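Side-chain contact in cryptic loci regulator 2 (Schizosaccharomyces pombe 972h-, PDB 5IKJ), which promotes transcriptional silencing of heterochromatin as part of the SHREC repressor complex, acting upstream of histone deacetylases and helping to position nucleosomes: residues Q65-G70 with H189-I194. Sequence-based numbering, arbitrary orientation.
With ZN (zinc ion), chain C.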
ATOM      1  N   GLN A  65      16.737  -1.240   1.772  1.00 56.72           N
ATOM      2  CA  GLN A  65      15.588  -0.444   2.183  1.00 65.09           C
ATOM      3  C   GLN A  65      14.522  -0.377   1.101  1.00 50.27           C
ATOM      4  O   GLN A  65      13.371  -0.047   1.401  1.00 52.61           O
ATOM      5  CB  GLN A  65      16.042   0.967   2.564  1.00 57.48           C
ATOM      6  CG  GLN A  65      16.943   1.008   3.790  1.00 67.15           C
ATOM      7  CD  GLN A  65      17.597   2.360   3.996  1.00 81.80           C
ATOM      8  OE1 GLN A  65      17.381   3.291   3.221  1.00 82.56           O
ATOM      9  NE2 GLN A  65      18.403   2.473   5.046  1.00 79.89           N
ATOM     10  N   HIS A  66      14.876  -0.688  -0.146  1.00 56.75           N
ATOM     11  CA  HIS A  66      13.890  -0.706  -1.219  1.00 54.34           C
ATOM     12  C   HIS A  66      13.190  -2.057  -1.290  1.00 54.50           C
ATOM     13  O   HIS A  66      11.956  -2.128  -1.281  1.00 57.27           O
ATOM     14  CB  HIS A  66      14.568  -0.380  -2.548  1.00 59.02           C
ATOM     15  CG  HIS A  66      13.635   0.131  -3.600  1.00 63.78           C
ATOM     16  ND1 HIS A  66      14.083   0.653  -4.795  1.00 74.01           N
ATOM     17  CD2 HIS A  66      12.283   0.200  -3.643  1.00 60.86           C
ATOM     18  CE1 HIS A  66      13.048   1.023  -5.528  1.00 73.79           C
ATOM     19  NE2 HIS A  66      11.944   0.760  -4.851  1.00 64.18           N
ATOM     20  N   VAL A  67      13.964  -3.142  -1.349  1.00 50.91           N
ATOM     21  CA  VAL A  67      13.372  -4.468  -1.509  1.00 53.99           C
ATOM     22  C   VAL A  67      12.592  -4.859  -0.262  1.00 54.94           C
ATOM     23  O   VAL A  67      11.498  -5.430  -0.351  1.00 55.26           O
ATOM     24  CB  VAL A  67      14.456  -5.511  -1.836  1.00 54.70           C
ATOM     25  CG1 VAL A  67      13.814  -6.834  -2.238  1.00 62.00           C
ATOM     26  CG2 VAL A  67      15.357  -5.015  -2.945  1.00 61.40           C
ATOM     27  N   PHE A  68      13.140  -4.568   0.916  1.00 52.37           N
ATOM     28  CA  PHE A  68      12.498  -4.903   2.179  1.00 53.84           C
ATOM     29  C   PHE A  68      11.796  -3.707   2.808  1.00 50.97           C
ATOM     30  O   PHE A  68      11.555  -3.704   4.020  1.00 58.62           O
ATOM     31  CB  PHE A  68      13.526  -5.487   3.147  1.00 54.44           C
ATOM     32  CG  PHE A  68      14.248  -6.687   2.605  1.00 65.28           C
ATOM     33  CD1 PHE A  68      13.553  -7.843   2.291  1.00 57.90           C
ATOM     34  CD2 PHE A  68      15.619  -6.661   2.408  1.00 57.29           C
ATOM     35  CE1 PHE A  68      14.209  -8.948   1.790  1.00 57.28           C
ATOM     36  CE2 PHE A  68      16.281  -7.765   1.908  1.00 64.33           C
ATOM     37  CZ  PHE A  68      15.575  -8.911   1.599  1.00 66.97           C
ATOM     38  N   GLY A  69      11.462  -2.694   2.011  1.00 56.13           N
ATOM     39  CA  GLY A  69      10.762  -1.531   2.514  1.00 48.48           C
ATOM     40  C   GLY A  69       9.941  -0.844   1.442  1.00 54.48           C
ATOM     41  O   GLY A  69       8.791  -1.217   1.195  1.00 52.99           O
ATOM     42  N   GLY A  70      10.525   0.157   0.795  1.00 55.26           N
ATOM     43  CA  GLY A  70       9.836   0.910  -0.231  1.00 50.87           C
ATOM     44  C   GLY A  70       9.059   2.086   0.338  1.00 51.03           C
ATOM     45  O   GLY A  70       8.702   2.129   1.515  1.00 56.95           O
ATOM     46  N   HIS A 189      18.572   0.910 -11.849  1.00 47.02           N
ATOM     47  CA  HIS A 189      18.898  -0.271 -12.640  1.00 50.23           C
ATOM     48  C   HIS A 189      19.246  -1.451 -11.741  1.00 59.02           C
ATOM     49  O   HIS A 189      18.837  -2.586 -12.014  1.00 54.85           O
ATOM     50  CB  HIS A 189      20.052   0.034 -13.592  1.00 52.32           C
ATOM     51  CG  HIS A 189      20.219  -0.983 -14.677  1.00 53.41           C
ATOM     52  ND1 HIS A 189      19.382  -1.048 -15.769  1.00 55.20           N
ATOM     53  CD2 HIS A 189      21.122  -1.980 -14.836  1.00 57.82           C
ATOM     54  CE1 HIS A 189      19.763  -2.038 -16.556  1.00 58.48           C
ATOM     55  NE2 HIS A 189      20.816  -2.620 -16.012  1.00 61.39           N
ATOM     56  N   LEU A 190      20.003  -1.205 -10.669  1.00 57.10           N
ATOM     57  CA  LEU A 190      20.292  -2.266  -9.711  1.00 56.37           C
ATOM     58  C   LEU A 190      19.007  -2.879  -9.172  1.00 50.30           C
ATOM     59  O   LEU A 190      18.887  -4.106  -9.071  1.00 52.30           O
ATOM     60  CB  LEU A 190      21.139  -1.720  -8.560  1.00 55.02           C
ATOM     61  CG  LEU A 190      21.478  -2.720  -7.450  1.00 55.98           C
ATOM     62  CD1 LEU A 190      22.317  -3.866  -7.992  1.00 59.37           C
ATOM     63  CD2 LEU A 190      22.189  -2.034  -6.293  1.00 60.26           C
ATOM     64  N   TYR A 191      18.037  -2.036  -8.815  1.00 51.17           N
ATOM     65  CA  TYR A 191      16.780  -2.528  -8.267  1.00 54.03           C
ATOM     66  C   TYR A 191      16.006  -3.336  -9.303  1.00 55.97           C
ATOM     67  O   TYR A 191      15.333  -4.314  -8.960  1.00 52.53           O
ATOM     68  CB  TYR A 191      15.952  -1.349  -7.763  1.00 49.21           C
ATOM     69  CG  TYR A 191      14.587  -1.718  -7.238  1.00 62.47           C
ATOM     70  CD1 TYR A 191      14.430  -2.242  -5.962  1.00 67.08           C
ATOM     71  CD2 TYR A 191      13.453  -1.525  -8.013  1.00 61.25           C
ATOM     72  CE1 TYR A 191      13.180  -2.573  -5.477  1.00 65.11           C
ATOM     73  CE2 TYR A 191      12.201  -1.852  -7.537  1.00 63.96           C
ATOM     74  CZ  TYR A 191      12.070  -2.375  -6.269  1.00 68.70           C
ATOM     75  OH  TYR A 191      10.822  -2.704  -5.793  1.00 84.60           O
ATOM     76  N   TRP A 192      16.092  -2.944 -10.576  1.00 50.91           N
ATOM     77  CA  TRP A 192      15.449  -3.713 -11.636  1.00 44.67           C
ATOM     78  C   TRP A 192      16.111  -5.074 -11.813  1.00 58.83           C
ATOM     79  O   TRP A 192      15.434  -6.067 -12.101  1.00 57.44           O
ATOM     80  CB  TRP A 192      15.491  -2.924 -12.944  1.00 46.44           C
ATOM     81  CG  TRP A 192      15.029  -3.698 -14.137  1.00 59.15           C
ATOM     82  CD1 TRP A 192      13.739  -3.920 -14.522  1.00 53.33           C
ATOM     83  CD2 TRP A 192      15.855  -4.347 -15.112  1.00 56.17           C
ATOM     84  NE1 TRP A 192      13.710  -4.671 -15.672  1.00 58.99           N
ATOM     85  CE2 TRP A 192      14.997  -4.946 -16.055  1.00 57.51           C
ATOM     86  CE3 TRP A 192      17.238  -4.483 -15.277  1.00 54.95           C
ATOM     87  CZ2 TRP A 192      15.473  -5.669 -17.147  1.00 52.25           C
ATOM     88  CZ3 TRP A 192      17.709  -5.202 -16.361  1.00 54.22           C
ATOM     89  CH2 TRP A 192      16.829  -5.785 -17.282  1.00 55.38           C
ATOM     90  N   LEU A 193      17.435  -5.140 -11.643  1.00 49.23           N
ATOM     91  CA  LEU A 193      18.146  -6.400 -11.837  1.00 52.04           C
ATOM     92  C   LEU A 193      17.702  -7.451 -10.831  1.00 48.34           C
ATOM     93  O   LEU A 193      17.615  -8.639 -11.162  1.00 52.70           O
ATOM     94  CB  LEU A 193      19.654  -6.174 -11.737  1.00 51.57           C
ATOM     95  CG  LEU A 193      20.351  -5.607 -12.976  1.00 58.22           C
ATOM     96  CD1 LEU A 193      21.798  -5.268 -12.650  1.00 53.86           C
ATOM     97  CD2 LEU A 193      20.280  -6.588 -14.139  1.00 51.99           C
ATOM     98  N   ILE A 194      17.416  -7.040  -9.595  1.00 48.07           N
ATOM     99  CA  ILE A 194      17.045  -7.998  -8.561  1.00 52.04           C
ATOM    100  C   ILE A 194      15.537  -8.195  -8.441  1.00 59.11           C
ATOM    101  O   ILE A 194      15.102  -9.178  -7.823  1.00 58.72           O
ATOM    102  CB  ILE A 194      17.610  -7.581  -7.192  1.00 62.49           C
ATOM    103  CG1 ILE A 194      17.010  -6.256  -6.744  1.00 62.73           C
ATOM    104  CG2 ILE A 194      19.128  -7.487  -7.239  1.00 56.19           C
ATOM    105  CD1 ILE A 194      15.862  -6.403  -5.792  1.00 66.25           C
TER
HETATM  106 ZN    ZN C 601      17.787   0.261 -16.176  1.00 47.72          ZN
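NE2 of His66, hydrogen-bonded to OE2 of Glu225, belongs to an imidazole that lies flat on the phenol ring of Tyr191; the glutamate carboxylate may fix the imidazole's rotation and polarise it. The ring centroids are 3.5 Å apart and the planes differ by 8°, a face-to-face stack with little offset. His66 ND1 comes over the Tyr191 face nearest CD1, at 3.1 Å, while His66 NE2 lies 3.4 Å from Tyr191 CZ. The two side chains cross at about a right angle, the tyrosine's extended first torsion (chi1 177°) carrying the phenol off its helix and against the imidazole. Replacing Tyr191 by an alanine is likely to leave one face of the His66 ring without its stacking partner and open a gap beside Val67. Next to the stack, Val67 CG2 and Ile194 CD1 meet tip to tip in a tight 3.2 Å contact, while the same CG2 sits 4.1 Å from Tyr191 CE1. Two residues before Tyr191, His189 ND1 binds the zinc ion at 2.1 Å, with Cys204, Cys206 and Cys209 completing the site. The contact thus packs the C-terminal end of helix 50-67 against zinc-bearing helix 183-195, where Leu63 also touches Tyr191 and Ile194, and Cys17 of strand 14-17 meets Ile194.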